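Local atomic coordinates of copper-transporting ATPase PAA2, chloroplastic (Arabidopsis thaliana, PDB entry 5LBK), a protein that uses the energy of ATP hydrolysis to move copper across the chloroplast thylakoid membrane, the piece here being its nucleotide-binding N-domain. Residues R71-S82 / V119-I128; Q18-K29 / I39-T50. One frame throughout, in Å; residues are numbered along the deposited sequence.

Contact 1 of 2, residues R71-S82 / V119-I128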
loop_
_atom_site.group_PDB
_atom_site.type_symbol
_atom_site.label_atom_id
_atom_site.label_comp_id
_atom_site.label_asym_id
_atom_site.label_seq_id
_atom_site.Cartn_x
_atom_site.Cartn_y
_atom_site.Cartn_z
ATOM N N ARG A 71 10.505 5.095 -8.552
ATOM C CA ARG A 71 9.677 3.941 -8.876
ATOM C C ARG A 71 8.225 4.218 -8.556
ATOM O O ARG A 71 7.913 4.808 -7.518
ATOM C CB ARG A 71 10.122 2.724 -8.111
ATOM C CG ARG A 71 11.376 2.077 -8.698
ATOM C CD ARG A 71 11.000 1.127 -9.846
ATOM N NE ARG A 71 12.149 0.830 -10.692
ATOM C CZ ARG A 71 13.101 -0.051 -10.419
ATOM N NH1 ARG A 71 13.061 -0.757 -9.297
ATOM N NH2 ARG A 71 14.097 -0.219 -11.284
ATOM N N PHE A 72 7.331 3.767 -9.433
ATOM C CA PHE A 72 5.912 3.893 -9.155
ATOM C C PHE A 72 5.480 2.904 -8.074
ATOM O O PHE A 72 5.926 1.750 -8.045
ATOM C CB PHE A 72 5.098 3.688 -10.429
ATOM C CG PHE A 72 5.110 4.927 -11.314
ATOM C CD1 PHE A 72 4.374 6.045 -10.956
ATOM C CD2 PHE A 72 5.943 5.004 -12.409
ATOM C CE1 PHE A 72 4.437 7.200 -11.754
ATOM C CE2 PHE A 72 5.991 6.137 -13.177
ATOM C CZ PHE A 72 5.251 7.232 -12.816
ATOM N N VAL A 73 4.586 3.371 -7.205
ATOM C CA VAL A 73 3.983 2.621 -6.099
ATOM C C VAL A 73 2.482 2.850 -6.192
ATOM O O VAL A 73 2.041 3.983 -6.466
ATOM C CB VAL A 73 4.518 3.092 -4.728
ATOM C CG1 VAL A 73 3.755 2.372 -3.551
ATOM C CG2 VAL A 73 6.050 2.887 -4.637
ATOM N N ALA A 74 1.712 1.786 -6.070
ATOM C CA ALA A 74 0.251 1.826 -6.163
ATOM C C ALA A 74 -0.372 1.285 -4.874
ATOM O O ALA A 74 0.133 0.335 -4.297
ATOM C CB ALA A 74 -0.209 1.033 -7.380
ATOM N N VAL A 75 -1.451 1.923 -4.410
ATOM C CA VAL A 75 -2.197 1.554 -3.227
ATOM C C VAL A 75 -3.671 1.479 -3.582
ATOM O O VAL A 75 -4.202 2.411 -4.179
ATOM C CB VAL A 75 -1.987 2.582 -2.088
ATOM C CG1 VAL A 75 -2.711 2.135 -0.850
ATOM C CG2 VAL A 75 -0.509 2.735 -1.747
ATOM N N GLY A 76 -4.322 0.383 -3.218
ATOM C CA GLY A 76 -5.715 0.192 -3.635
ATOM C C GLY A 76 -6.130 -1.247 -3.561
ATOM O O GLY A 76 -5.606 -2.023 -2.754
ATOM N N SER A 77 -7.147 -1.579 -4.355
ATOM C CA SER A 77 -7.628 -2.970 -4.336
ATOM C C SER A 77 -6.583 -3.920 -4.929
ATOM O O SER A 77 -5.727 -3.535 -5.706
ATOM C CB SER A 77 -8.924 -3.074 -5.122
ATOM O OG SER A 77 -8.588 -2.870 -6.467
ATOM N N LEU A 78 -6.707 -5.220 -4.596
ATOM C CA LEU A 78 -5.708 -6.205 -5.018
ATOM C C LEU A 78 -5.561 -6.263 -6.518
ATOM O O LEU A 78 -4.440 -6.221 -7.048
ATOM C CB LEU A 78 -6.095 -7.598 -4.461
ATOM C CG LEU A 78 -5.245 -8.768 -4.950
ATOM C CD1 LEU A 78 -3.748 -8.463 -4.649
ATOM C CD2 LEU A 78 -5.719 -10.043 -4.277
ATOM N N GLU A 79 -6.681 -6.378 -7.231
ATOM C CA GLU A 79 -6.597 -6.591 -8.661
ATOM C C GLU A 79 -6.026 -5.361 -9.362
ATOM O O GLU A 79 -5.194 -5.488 -10.266
ATOM C CB GLU A 79 -7.965 -6.968 -9.237
ATOM C CG GLU A 79 -7.827 -7.381 -10.712
ATOM C CD GLU A 79 -9.118 -7.329 -11.461
ATOM O OE1 GLU A 79 -10.144 -6.954 -10.848
ATOM O OE2 GLU A 79 -9.090 -7.678 -12.662
ATOM N N TRP A 80 -6.425 -4.170 -8.922
ATOM C CA TRP A 80 -5.986 -2.936 -9.565
ATOM C C TRP A 80 -4.513 -2.682 -9.310
ATOM O O TRP A 80 -3.775 -2.328 -10.240
ATOM C CB TRP A 80 -6.846 -1.773 -9.079
ATOM C CG TRP A 80 -6.506 -0.462 -9.731
ATOM C CD1 TRP A 80 -7.015 0.028 -10.895
ATOM C CD2 TRP A 80 -5.620 0.553 -9.221
ATOM N NE1 TRP A 80 -6.495 1.282 -11.148
ATOM C CE2 TRP A 80 -5.629 1.618 -10.139
ATOM C CE3 TRP A 80 -4.815 0.663 -8.057
ATOM C CZ2 TRP A 80 -4.850 2.769 -9.960
ATOM C CZ3 TRP A 80 -4.041 1.806 -7.899
ATOM C CH2 TRP A 80 -4.084 2.838 -8.821
ATOM N N VAL A 81 -4.040 -2.916 -8.059
ATOM C CA VAL A 81 -2.614 -2.779 -7.764
ATOM C C VAL A 81 -1.837 -3.789 -8.579
ATOM O O VAL A 81 -0.821 -3.464 -9.209
ATOM C CB VAL A 81 -2.356 -2.935 -6.255
ATOM C CG1 VAL A 81 -0.885 -3.000 -5.947
ATOM C CG2 VAL A 81 -2.954 -1.733 -5.497
ATOM N N SER A 82 -2.298 -5.043 -8.567
ATOM C CA SER A 82 -1.577 -6.077 -9.281
ATOM C C SER A 82 -1.492 -5.749 -10.758
ATOM O O SER A 82 -0.449 -5.961 -11.402
ATOM C CB SER A 82 -2.279 -7.406 -9.045
ATOM O OG SER A 82 -1.685 -8.420 -9.792
ATOM N N VAL A 119 -6.078 -2.814 2.111
ATOM C CA VAL A 119 -5.533 -1.949 1.064
ATOM C C VAL A 119 -4.186 -2.510 0.636
ATOM O O VAL A 119 -3.315 -2.744 1.495
ATOM C CB VAL A 119 -5.357 -0.525 1.616
ATOM C CG1 VAL A 119 -4.813 0.380 0.562
ATOM C CG2 VAL A 119 -6.680 -0.040 2.201
ATOM N N TYR A 120 -4.058 -2.885 -0.634
ATOM C CA TYR A 120 -2.797 -3.477 -1.065
ATOM C C TYR A 120 -1.797 -2.446 -1.528
ATOM O O TYR A 120 -2.151 -1.360 -1.980
ATOM C CB TYR A 120 -3.044 -4.503 -2.167
ATOM C CG TYR A 120 -3.763 -5.747 -1.637
ATOM C CD1 TYR A 120 -5.140 -5.736 -1.415
ATOM C CD2 TYR A 120 -3.053 -6.876 -1.265
ATOM C CE1 TYR A 120 -5.789 -6.823 -0.876
ATOM C CE2 TYR A 120 -3.704 -7.961 -0.752
ATOM C CZ TYR A 120 -5.052 -7.934 -0.569
ATOM O OH TYR A 120 -5.704 -9.033 -0.046
ATOM N N VAL A 121 -0.541 -2.811 -1.429
ATOM C CA VAL A 121 0.568 -1.949 -1.806
ATOM C C VAL A 121 1.461 -2.661 -2.812
ATOM O O VAL A 121 1.950 -3.771 -2.556
ATOM C CB VAL A 121 1.375 -1.507 -0.577
ATOM C CG1 VAL A 121 2.415 -0.490 -0.963
ATOM C CG2 VAL A 121 0.405 -0.947 0.442
ATOM N N GLY A 122 1.708 -2.017 -3.952
ATOM C CA GLY A 122 2.546 -2.595 -4.980
ATOM C C GLY A 122 3.583 -1.624 -5.512
ATOM O O GLY A 122 3.409 -0.411 -5.435
ATOM N N ARG A 123 4.692 -2.175 -6.027
ATOM C CA ARG A 123 5.786 -1.354 -6.566
ATOM C C ARG A 123 6.280 -1.857 -7.915
ATOM O O ARG A 123 6.488 -3.060 -8.079
ATOM C CB ARG A 123 6.954 -1.312 -5.582
ATOM C CG ARG A 123 8.060 -0.384 -5.977
ATOM C CD ARG A 123 8.865 -0.134 -4.740
ATOM N NE ARG A 123 10.004 0.697 -4.982
ATOM C CZ ARG A 123 11.173 0.263 -5.426
ATOM N NH1 ARG A 123 11.376 -1.025 -5.694
ATOM N NH2 ARG A 123 12.135 1.142 -5.614
ATOM N N GLU A 124 6.522 -0.937 -8.876
ATOM C CA GLU A 124 6.912 -1.365 -10.213
ATOM C C GLU A 124 8.216 -2.154 -10.109
ATOM O O GLU A 124 9.129 -1.782 -9.371
ATOM C CB GLU A 124 7.083 -0.189 -11.175
ATOM C CG GLU A 124 6.976 -0.607 -12.685
ATOM C CD GLU A 124 6.574 0.526 -13.610
ATOM O OE1 GLU A 124 6.913 1.682 -13.298
ATOM O OE2 GLU A 124 5.964 0.243 -14.675
ATOM N N GLY A 125 8.311 -3.229 -10.877
ATOM C CA GLY A 125 9.469 -4.097 -10.842
ATOM C C GLY A 125 9.419 -5.179 -9.789
ATOM O O GLY A 125 10.311 -6.034 -9.770
ATOM N N GLU A 126 8.410 -5.177 -8.917
ATOM C CA GLU A 126 8.333 -6.100 -7.796
ATOM C C GLU A 126 6.952 -6.716 -7.656
ATOM O O GLU A 126 6.801 -7.794 -7.087
ATOM C CB GLU A 126 8.658 -5.391 -6.477
ATOM C CG GLU A 126 10.078 -4.945 -6.315
ATOM C CD GLU A 126 10.340 -4.534 -4.904
ATOM O OE1 GLU A 126 10.113 -3.353 -4.584
ATOM O OE2 GLU A 126 10.718 -5.411 -4.099
ATOM N N GLY A 127 5.932 -6.007 -8.075
ATOM C CA GLY A 127 4.574 -6.472 -7.835
ATOM C C GLY A 127 4.072 -6.101 -6.449
ATOM O O GLY A 127 4.487 -5.101 -5.861
ATOM N N ILE A 128 3.195 -6.948 -5.886
ATOM C CA ILE A 128 2.618 -6.646 -4.584
ATOM C C ILE A 128 3.713 -6.814 -3.550
ATOM O O ILE A 128 4.436 -7.813 -3.569
ATOM C CB ILE A 128 1.437 -7.574 -4.252
ATOM C CG1 ILE A 128 0.264 -7.458 -5.198
ATOM C CG2 ILE A 128 0.985 -7.322 -2.807
ATOM C CD1 ILE A 128 -0.363 -6.184 -5.149
#
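Five backbone hydrogen bonds join Phe72-Gly76 to Tyr120-Glu124, two antiparallel neighbours in the middle of the six-stranded sheet of the N-domain. Ala74 and Gly122 exchange a pair of them, Ala74 N to Gly122 O (2.8 Å) and Gly122 N to Ala74 O, and Gly76 pairs likewise with Tyr120. Glu124 N closes the ladder on Phe72 O with a nearly straight bond (167° at the hydrogen).

Apolar packing differs on the two faces. Val73, Val75 and Val121, beta-branched and suited to strands, lie on the face covered by helix 17-27. On the other, the helix that starts at Leu78 folds back over the sheet. With its CG anti to the carbonyl carbon (chi1 -69°), Tyr120 turns one ring face to Leu78, whose CB stands 3.8 Å from the centroid in a CH-pi contact; the Tyr120 hydroxyl is hydrogen-bonded to Glu98. Val81 CG1 sits 3.4 Å from Gly122 N, where any side chain on the glycine would collide with it, and presses tightly on Ile128 CD1 (3.3 Å).

At the strand end the charged groups meet. The extended Arg123 offers a guanidinium face to Arg71 CG, 3.3 Å from Arg123 NH2, while Arg123 NH1 binds Glu126 OE1 (2.9 Å) in a salt bridge across the classic beta bulge formed by Arg123, Glu126 and Gly127. A leucine at Arg123 would probably leave Glu126 without this charged mate and Arg71 freer to turn.

Of the two arginines Glu126 grips Arg123 alone, yet its charge probably eases the approach of Arg71 NH1 to Arg123 NH1 (4.0 Å).

Contact 2 of 2, residues Q18-K29 / I39-T50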
loop_
_atom_site.group_PDB
_atom_site.type_symbol
_atom_site.label_atom_id
_atom_site.label_comp_id
_atom_site.label_asym_id
_atom_site.label_seq_id
_atom_site.Cartn_x
_atom_site.Cartn_y
_atom_site.Cartn_z
ATOM N N GLN A 18 7.535 -0.985 8.479
ATOM C CA GLN A 18 7.580 0.469 8.436
ATOM C C GLN A 18 7.748 0.951 7.004
ATOM O O GLN A 18 7.225 2.012 6.629
ATOM C CB GLN A 18 8.714 1.006 9.324
ATOM C CG GLN A 18 10.150 0.692 8.824
ATOM C CD GLN A 18 11.265 1.416 9.597
ATOM O OE1 GLN A 18 11.023 2.356 10.367
ATOM N NE2 GLN A 18 12.502 0.982 9.368
ATOM N N GLU A 19 8.509 0.214 6.197
ATOM C CA GLU A 19 8.749 0.671 4.836
ATOM C C GLU A 19 7.467 0.611 4.024
ATOM O O GLU A 19 7.199 1.517 3.226
ATOM C CB GLU A 19 9.835 -0.151 4.150
ATOM C CG GLU A 19 11.227 0.009 4.728
ATOM C CD GLU A 19 12.315 -0.688 3.897
ATOM O OE1 GLU A 19 13.168 0.026 3.320
ATOM O OE2 GLU A 19 12.324 -1.946 3.825
ATOM N N VAL A 20 6.660 -0.448 4.224
ATOM C CA VAL A 20 5.388 -0.581 3.515
ATOM C C VAL A 20 4.448 0.543 3.910
ATOM O O VAL A 20 3.798 1.161 3.053
ATOM C CB VAL A 20 4.756 -1.971 3.764
ATOM C CG1 VAL A 20 3.316 -2.046 3.205
ATOM C CG2 VAL A 20 5.645 -3.034 3.143
ATOM N N LEU A 21 4.355 0.819 5.207
ATOM C CA LEU A 21 3.522 1.910 5.678
ATOM C C LEU A 21 4.015 3.254 5.160
ATOM O O LEU A 21 3.195 4.109 4.814
ATOM C CB LEU A 21 3.497 1.895 7.198
ATOM C CG LEU A 21 2.515 2.770 7.932
ATOM C CD1 LEU A 21 1.094 2.608 7.410
ATOM C CD2 LEU A 21 2.651 2.409 9.446
ATOM N N LYS A 22 5.344 3.484 5.161
ATOM C CA LYS A 22 5.893 4.766 4.709
ATOM C C LYS A 22 5.529 5.029 3.260
ATOM O O LYS A 22 5.174 6.154 2.889
ATOM C CB LYS A 22 7.412 4.795 4.822
ATOM C CG LYS A 22 7.944 5.034 6.213
ATOM C CD LYS A 22 9.469 5.096 6.191
ATOM C CE LYS A 22 10.018 5.536 7.559
ATOM N NZ LYS A 22 11.507 5.578 7.641
ATOM N N MET A 23 5.714 4.020 2.415
ATOM C CA MET A 23 5.317 4.135 1.008
ATOM C C MET A 23 3.825 4.329 0.867
ATOM O O MET A 23 3.375 5.170 0.062
ATOM C CB MET A 23 5.747 2.891 0.242
ATOM C CG MET A 23 7.267 2.810 -0.056
ATOM S SD MET A 23 7.594 1.238 -0.919
ATOM C CE MET A 23 9.343 1.421 -1.286
ATOM N N ALA A 24 3.025 3.574 1.620
ATOM C CA ALA A 24 1.582 3.695 1.428
ATOM C C ALA A 24 1.103 5.081 1.861
ATOM O O ALA A 24 0.267 5.696 1.201
ATOM C CB ALA A 24 0.848 2.618 2.200
ATOM N N ALA A 25 1.605 5.572 2.984
ATOM C CA ALA A 25 1.212 6.915 3.416
ATOM C C ALA A 25 1.726 8.018 2.482
ATOM O O ALA A 25 1.070 9.073 2.343
ATOM C CB ALA A 25 1.709 7.140 4.844
ATOM N N ALA A 26 2.886 7.824 1.848
ATOM C CA ALA A 26 3.347 8.789 0.849
ATOM C C ALA A 26 2.356 8.893 -0.295
ATOM O O ALA A 26 2.050 9.997 -0.772
ATOM C CB ALA A 26 4.709 8.394 0.294
ATOM N N VAL A 27 1.860 7.745 -0.765
ATOM C CA VAL A 27 0.864 7.758 -1.834
ATOM C C VAL A 27 -0.462 8.335 -1.352
ATOM O O VAL A 27 -1.142 9.061 -2.111
ATOM C CB VAL A 27 0.694 6.332 -2.400
ATOM C CG1 VAL A 27 -0.381 6.301 -3.430
ATOM C CG2 VAL A 27 1.951 5.883 -3.010
ATOM N N GLU A 28 -0.865 8.026 -0.131
ATOM C CA GLU A 28 -2.164 8.407 0.407
ATOM C C GLU A 28 -2.172 9.803 1.021
ATOM O O GLU A 28 -3.196 10.199 1.565
ATOM C CB GLU A 28 -2.613 7.390 1.440
ATOM C CG GLU A 28 -2.831 6.009 0.843
ATOM C CD GLU A 28 -4.135 5.900 0.134
ATOM O OE1 GLU A 28 -5.056 5.293 0.704
ATOM O OE2 GLU A 28 -4.253 6.462 -0.956
ATOM N N LYS A 29 -1.079 10.555 0.869
ATOM C CA LYS A 29 -0.826 11.767 1.650
ATOM C C LYS A 29 -2.031 12.705 1.691
ATOM O O LYS A 29 -2.468 13.133 2.769
ATOM C CB LYS A 29 0.391 12.489 1.072
ATOM C CG LYS A 29 1.113 13.452 2.053
ATOM C CD LYS A 29 1.720 12.700 3.245
ATOM C CE LYS A 29 2.431 13.643 4.168
ATOM N NZ LYS A 29 2.866 12.978 5.452
ATOM N N ILE A 39 -4.314 5.428 7.146
ATOM C CA ILE A 39 -2.941 5.046 6.815
ATOM C C ILE A 39 -2.003 6.205 7.120
ATOM O O ILE A 39 -0.945 6.044 7.735
ATOM C CB ILE A 39 -2.840 4.621 5.337
ATOM C CG1 ILE A 39 -3.562 3.287 5.110
ATOM C CG2 ILE A 39 -1.385 4.510 4.893
ATOM C CD1 ILE A 39 -3.692 2.931 3.699
ATOM N N VAL A 40 -2.379 7.395 6.682
ATOM C CA VAL A 40 -1.561 8.573 6.958
ATOM C C VAL A 40 -1.435 8.795 8.463
ATOM O O VAL A 40 -0.333 9.014 8.971
ATOM C CB VAL A 40 -2.145 9.805 6.262
ATOM C CG1 VAL A 40 -1.304 11.027 6.595
ATOM C CG2 VAL A 40 -2.160 9.573 4.792
ATOM N N ASN A 41 -2.561 8.735 9.190
ATOM C CA ASN A 41 -2.535 8.979 10.642
ATOM C C ASN A 41 -1.656 7.973 11.362
ATOM O O ASN A 41 -1.047 8.299 12.386
ATOM C CB ASN A 41 -3.944 8.911 11.252
ATOM C CG ASN A 41 -4.843 10.054 10.811
ATOM O OD1 ASN A 41 -4.367 11.120 10.436
ATOM N ND2 ASN A 41 -6.157 9.825 10.842
ATOM N N GLU A 42 -1.602 6.734 10.861
ATOM C CA GLU A 42 -0.783 5.711 11.499
ATOM C C GLU A 42 0.698 5.963 11.262
ATOM O O GLU A 42 1.509 5.849 12.185
ATOM C CB GLU A 42 -1.190 4.332 10.984
ATOM C CG GLU A 42 -0.373 3.169 11.533
ATOM C CD GLU A 42 -0.734 2.773 12.950
ATOM O OE1 GLU A 42 -1.818 3.155 13.441
ATOM O OE2 GLU A 42 0.076 2.053 13.565
ATOM N N ALA A 43 1.075 6.327 10.043
ATOM C CA ALA A 43 2.448 6.727 9.798
ATOM C C ALA A 43 2.807 7.932 10.656
ATOM O O ALA A 43 3.927 8.026 11.169
ATOM C CB ALA A 43 2.636 7.047 8.317
ATOM N N GLU A 44 1.843 8.828 10.843
ATOM C CA GLU A 44 2.040 10.014 11.667
ATOM C C GLU A 44 2.153 9.622 13.140
ATOM O O GLU A 44 3.085 10.035 13.830
ATOM C CB GLU A 44 0.885 10.997 11.474
ATOM C CG GLU A 44 0.795 12.064 12.552
ATOM C CD GLU A 44 -0.478 12.883 12.457
ATOM O OE1 GLU A 44 -0.758 13.425 11.367
ATOM O OE2 GLU A 44 -1.199 12.983 13.472
ATOM N N SER A 45 1.202 8.820 13.614
ATOM C CA SER A 45 1.206 8.366 15.002
ATOM C C SER A 45 2.518 7.675 15.367
ATOM O O SER A 45 2.993 7.803 16.501
ATOM C CB SER A 45 0.030 7.418 15.263
ATOM O OG SER A 45 -1.189 8.117 15.447
ATOM N N LEU A 46 3.115 6.939 14.425
ATOM C CA LEU A 46 4.352 6.189 14.655
ATOM C C LEU A 46 5.596 7.005 14.359
ATOM O O LEU A 46 6.706 6.470 14.450
ATOM C CB LEU A 46 4.381 4.912 13.794
ATOM C CG LEU A 46 3.248 3.904 14.001
ATOM C CD1 LEU A 46 3.405 2.709 13.061
ATOM C CD2 LEU A 46 3.172 3.405 15.435
ATOM N N ASN A 47 5.436 8.282 14.000
ATOM C CA ASN A 47 6.568 9.172 13.765
ATOM C C ASN A 47 7.391 8.712 12.562
ATOM O O ASN A 47 8.620 8.772 12.561
ATOM C CB ASN A 47 7.442 9.285 15.020
ATOM C CG ASN A 47 6.644 9.682 16.270
ATOM O OD1 ASN A 47 6.847 9.118 17.356
ATOM N ND2 ASN A 47 5.741 10.654 16.123
ATOM N N LEU A 48 6.704 8.256 11.514
ATOM C CA LEU A 48 7.367 7.840 10.288
ATOM C C LEU A 48 7.432 9.012 9.310
ATOM O O LEU A 48 6.412 9.650 9.026
ATOM C CB LEU A 48 6.625 6.668 9.638
ATOM C CG LEU A 48 6.527 5.363 10.440
ATOM C CD1 LEU A 48 5.675 4.332 9.673
ATOM C CD2 LEU A 48 7.900 4.806 10.725
ATOM N N LYS A 49 8.616 9.260 8.759
ATOM C CA LYS A 49 8.800 10.312 7.767
ATOM C C LYS A 49 8.462 9.745 6.398
ATOM O O LYS A 49 9.110 8.798 5.940
ATOM C CB LYS A 49 10.231 10.837 7.775
ATOM C CG LYS A 49 10.464 12.023 6.855
ATOM C CD LYS A 49 9.833 13.304 7.405
ATOM C CE LYS A 49 10.540 13.781 8.679
ATOM N NZ LYS A 49 10.065 15.126 9.106
ATOM N N THR A 50 7.464 10.332 5.739
ATOM C CA THR A 50 7.080 9.787 4.451
ATOM C C THR A 50 7.960 10.386 3.351
ATOM O O THR A 50 8.265 11.579 3.384
ATOM C CB THR A 50 5.596 10.074 4.159
ATOM O OG1 THR A 50 5.358 11.486 4.236
ATOM C CG2 THR A 50 4.696 9.373 5.174
#
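Leu21 holds its CG anti to the backbone N (chi1 -169°), which sets its two methyls among Ile39, Leu46 and Leu48, and Ile39 presents CG2 from the corresponding anti position while CG1 stands beside its own backbone N. The two side chains slide past each other in opposite directions, Leu21 CD1 coming 4.0 Å from Ile39 CG2. They belong to a helical hairpin of the N-domain, built from helices 17-27 and 34-45; the axes of its segments 18-27 and 39-45 come within 8.6 Å and run at 129° to each other.

Small residues permit this approach. Ala25 CB rests 3.6 Å from Ala43 CB, and Ile39 CG2 lies over the backbone of the first helix near Ala25 N. Val40, compact and branched, sets its CG2 3.4 Å from Glu28 O. Beyond this core, helix 17-27 turns Val20 to the sheet, where it touches Val10.

The second helix ends in a Schellman motif, with Asn47 in a positive-phi conformation that is easier for asparagine than for most residues. The chain then doubles back, bringing Leu48 and Thr50 against the first helix. The Leu48 and Leu21 side chains cross at about a right angle, with Leu48 CD1 3.6 Å from Leu21 CD2, and Leu46 CD1 meets the same Leu21 methyl, so this one methyl is shared by two leucines. Lys22 runs its extended aliphatic stem across Leu48 and past Lys49 O, so that its methylenes do the packing.

Thr50 serves both chemistries: its methyl CG2 packs 3.7 Å from Ala25 CB, whereas its hydroxyl accepts a hydrogen bond from Lys29, whose chain bends at chi2 (64°) to bring NZ to 3.1 Å from Thr50 OG1.

How the contacts relate
From the N terminus, strand 7-12 leads into helix 17-27, and contact 2 then closes a short loop by packing helix 34-45 and the chain after it on that helix. Strands 56-59 and 63-68 follow before contact 1 opens, its longer loop running through helix 91-102 and an unmodelled stretch before strand 117-123 returns. The two loops stand in series, neither nested nor crossed; the centres of the two contacts are about 16 Å apart. They meet through helix 17-27, which packs on the sheet beside helix 34-45: Val27 and Ala24 pack on Val75, and Met23 on Arg123. Contact 1 joins two central strands and lays helix 78-84 on one face; contact 2 builds the helical pair on the other.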